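PDB 2FO3: ubiquitin-conjugating enzyme from Plasmodium vivax, which probably acts as a ubiquitin-conjugating enzyme (E2), taking activated ubiquitin as a thioester on its UBC domain and passing it on toward target proteins. Local coordinates for residues A[22-27]-A[108-113]. Numbering follows the deposited sequence.
Sequences PPINCT and LVLSII
P23 sets its ring against the helix over V109, L110 and I113, its side chain and that of V109 crossing at about a right angle. CB of P23 lies 3.9 Å from CD1 of I113, with CG1 of V109 equally near and CD1 of L110 slightly farther off. One atom on, CG of P23 comes to 3.6 Å from CG1 of V109 and is also in contact with V109 CB. The loop here joins helix 10-20 to strand 26-30, the first of the antiparallel four-stranded sheet of the UBC fold, and helix 105-116 packs across a face of that sheet, V109 also reaching L57 and I59. In the type II turn from P23 to C26, closed by the hydrogen bond from C26 N to P23 O (3.1 Å), both end residues direct their CB toward the helix. SG of C26 meets V109 CG1 at 3.8 Å and lies closer still to I113 CD1, at 3.3 Å, a short approach for a sulfur and a methyl. The I113 chain is extended at its outer bond (chi2 168°), which carries CD1 out to face both that sulfur and the carbonyl oxygen of I24, 3.5 Å from I24 O. At the exposed margin, the CG2 branch of I24 touches CD1 of L110 at 3.7 Å.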
ATOM      1  N   PRO A  22       1.336  -1.818  12.063  1.00 34.55           N
ATOM      2  CA  PRO A  22       1.576  -2.179  10.658  1.00 32.65           C
ATOM      3  C   PRO A  22       0.613  -3.267  10.194  1.00 31.25           C
ATOM      4  O   PRO A  22       0.224  -4.117  10.998  1.00 34.97           O
ATOM      5  CB  PRO A  22       3.000  -2.739  10.684  1.00 32.36           C
ATOM      6  CG  PRO A  22       3.145  -3.293  12.088  1.00 31.52           C
ATOM      7  CD  PRO A  22       2.374  -2.379  12.964  1.00 30.88           C
ATOM      8  N   PRO A  23       0.230  -3.256   8.910  1.00 31.99           N
ATOM      9  CA  PRO A  23      -0.588  -4.355   8.405  1.00 29.83           C
ATOM     10  C   PRO A  23       0.136  -5.682   8.592  1.00 30.75           C
ATOM     11  O   PRO A  23       1.377  -5.726   8.597  1.00 28.46           O
ATOM     12  CB  PRO A  23      -0.698  -4.051   6.904  1.00 31.98           C
ATOM     13  CG  PRO A  23      -0.479  -2.632   6.785  1.00 31.38           C
ATOM     14  CD  PRO A  23       0.523  -2.271   7.857  1.00 32.30           C
ATOM     15  N   ILE A  24      -0.622  -6.760   8.729  1.00 31.67           N
ATOM     16  CA  ILE A  24      -0.051  -8.113   8.863  1.00 31.53           C
ATOM     17  C   ILE A  24       0.987  -8.478   7.758  1.00 33.22           C
ATOM     18  O   ILE A  24       0.739  -8.306   6.539  1.00 30.63           O
ATOM     19  CB  ILE A  24      -1.201  -9.203   8.973  1.00 36.57           C
ATOM     20  CG1 ILE A  24      -0.645 -10.610   9.250  1.00 39.42           C
ATOM     21  CG2 ILE A  24      -2.099  -9.213   7.719  1.00 35.27           C
ATOM     22  CD1 ILE A  24      -0.041 -10.845  10.666  1.00 47.54           C
ATOM     23  N   ASN A  25       2.153  -8.976   8.207  1.00 31.08           N
ATOM     24  CA  ASN A  25       3.259  -9.383   7.319  1.00 27.02           C
ATOM     25  C   ASN A  25       3.870  -8.240   6.486  1.00 27.61           C
ATOM     26  O   ASN A  25       4.469  -8.494   5.433  1.00 29.49           O
ATOM     27  CB  ASN A  25       2.815 -10.534   6.374  1.00 27.25           C
ATOM     28  CG  ASN A  25       2.915 -11.911   7.031  1.00 31.47           C
ATOM     29  OD1 ASN A  25       2.759 -12.043   8.252  1.00 32.41           O
ATOM     30  ND2 ASN A  25       3.151 -12.952   6.214  1.00 30.29           N
ATOM     31  N   CYS A  26       3.695  -6.999   6.942  1.00 28.25           N
ATOM     32  CA  CYS A  26       4.231  -5.839   6.256  1.00 27.81           C
ATOM     33  C   CYS A  26       5.241  -5.089   7.100  1.00 29.49           C
ATOM     34  O   CYS A  26       5.101  -4.998   8.324  1.00 29.27           O
ATOM     35  CB  CYS A  26       3.107  -4.868   5.853  1.00 30.18           C
ATOM     36  SG  CYS A  26       1.986  -5.534   4.649  1.00 30.42           S
ATOM     37  N   THR A  27       6.240  -4.540   6.440  1.00 27.66           N
ATOM     38  CA  THR A  27       7.205  -3.680   7.083  1.00 26.47           C
ATOM     39  C   THR A  27       7.398  -2.468   6.180  1.00 28.58           C
ATOM     40  O   THR A  27       7.224  -2.546   4.948  1.00 30.34           O
ATOM     41  CB  THR A  27       8.554  -4.376   7.284  1.00 32.03           C
ATOM     42  OG1 THR A  27       8.977  -4.911   6.043  1.00 31.98           O
ATOM     43  CG2 THR A  27       8.453  -5.502   8.344  1.00 33.99           C
ATOM     44  N   LEU A 108      -5.376   0.956   4.065  0.50 20.41           N
ATOM     45  CA  LEU A 108      -5.319   0.825   2.610  0.50 20.05           C
ATOM     46  C   LEU A 108      -4.516  -0.415   2.220  0.50 21.35           C
ATOM     47  O   LEU A 108      -4.976  -1.225   1.429  0.50 18.53           O
ATOM     48  CB  LEU A 108      -4.721   2.095   1.995  0.50 21.73           C
ATOM     49  CG  LEU A 108      -4.437   2.057   0.509  0.50 21.05           C
ATOM     50  CD1 LEU A 108      -5.753   1.916  -0.250  0.50 21.63           C
ATOM     51  CD2 LEU A 108      -3.677   3.310   0.113  0.50 22.56           C
ATOM     52  N   VAL A 109      -3.319  -0.559   2.807  1.00 18.76           N
ATOM     53  CA  VAL A 109      -2.462  -1.717   2.577  1.00 17.89           C
ATOM     54  C   VAL A 109      -3.150  -3.005   3.047  1.00 20.31           C
ATOM     55  O   VAL A 109      -3.117  -4.030   2.364  1.00 19.99           O
ATOM     56  CB  VAL A 109      -1.056  -1.503   3.254  1.00 21.27           C
ATOM     57  CG1 VAL A 109      -0.230  -2.801   3.188  1.00 22.82           C
ATOM     58  CG2 VAL A 109      -0.314  -0.284   2.566  1.00 21.06           C
ATOM     59  N   LEU A 110      -3.801  -2.969   4.215  1.00 20.72           N
ATOM     60  CA  LEU A 110      -4.512  -4.174   4.668  1.00 21.81           C
ATOM     61  C   LEU A 110      -5.643  -4.586   3.680  1.00 22.67           C
ATOM     62  O   LEU A 110      -5.860  -5.780   3.441  1.00 24.23           O
ATOM     63  CB  LEU A 110      -5.030  -4.003   6.098  1.00 22.58           C
ATOM     64  CG  LEU A 110      -5.420  -5.239   6.881  1.00 28.85           C
ATOM     65  CD1 LEU A 110      -4.235  -6.211   7.103  1.00 26.81           C
ATOM     66  CD2 LEU A 110      -6.005  -4.779   8.192  1.00 30.79           C
ATOM     67  N   SER A 111      -6.357  -3.610   3.137  1.00 22.37           N
ATOM     68  CA  SER A 111      -7.391  -3.900   2.115  1.00 25.32           C
ATOM     69  C   SER A 111      -6.805  -4.529   0.851  1.00 24.74           C
ATOM     70  O   SER A 111      -7.449  -5.379   0.218  1.00 27.43           O
ATOM     71  CB  SER A 111      -8.175  -2.644   1.759  1.00 21.78           C
ATOM     72  OG  SER A 111      -8.891  -2.171   2.898  1.00 27.20           O
ATOM     73  N   ILE A 112      -5.593  -4.120   0.491  1.00 23.36           N
ATOM     74  CA  ILE A 112      -4.899  -4.698  -0.681  1.00 24.23           C
ATOM     75  C   ILE A 112      -4.539  -6.121  -0.357  1.00 24.93           C
ATOM     76  O   ILE A 112      -4.754  -7.018  -1.157  1.00 25.92           O
ATOM     77  CB  ILE A 112      -3.625  -3.858  -1.085  1.00 24.80           C
ATOM     78  CG1 ILE A 112      -4.054  -2.474  -1.644  1.00 23.63           C
ATOM     79  CG2 ILE A 112      -2.694  -4.670  -2.064  1.00 22.90           C
ATOM     80  CD1 ILE A 112      -2.942  -1.392  -1.639  1.00 26.34           C
ATOM     81  N   ILE A 113      -4.042  -6.347   0.858  1.00 25.32           N
ATOM     82  CA  ILE A 113      -3.637  -7.686   1.251  1.00 27.81           C
ATOM     83  C   ILE A 113      -4.887  -8.564   1.274  1.00 29.98           C
ATOM     84  O   ILE A 113      -4.866  -9.695   0.816  1.00 29.43           O
ATOM     85  CB  ILE A 113      -2.922  -7.696   2.643  1.00 27.63           C
ATOM     86  CG1 ILE A 113      -1.609  -6.928   2.566  1.00 28.99           C
ATOM     87  CG2 ILE A 113      -2.656  -9.132   3.119  1.00 28.05           C
ATOM     88  CD1 ILE A 113      -1.001  -6.657   3.960  1.00 29.78           C
TER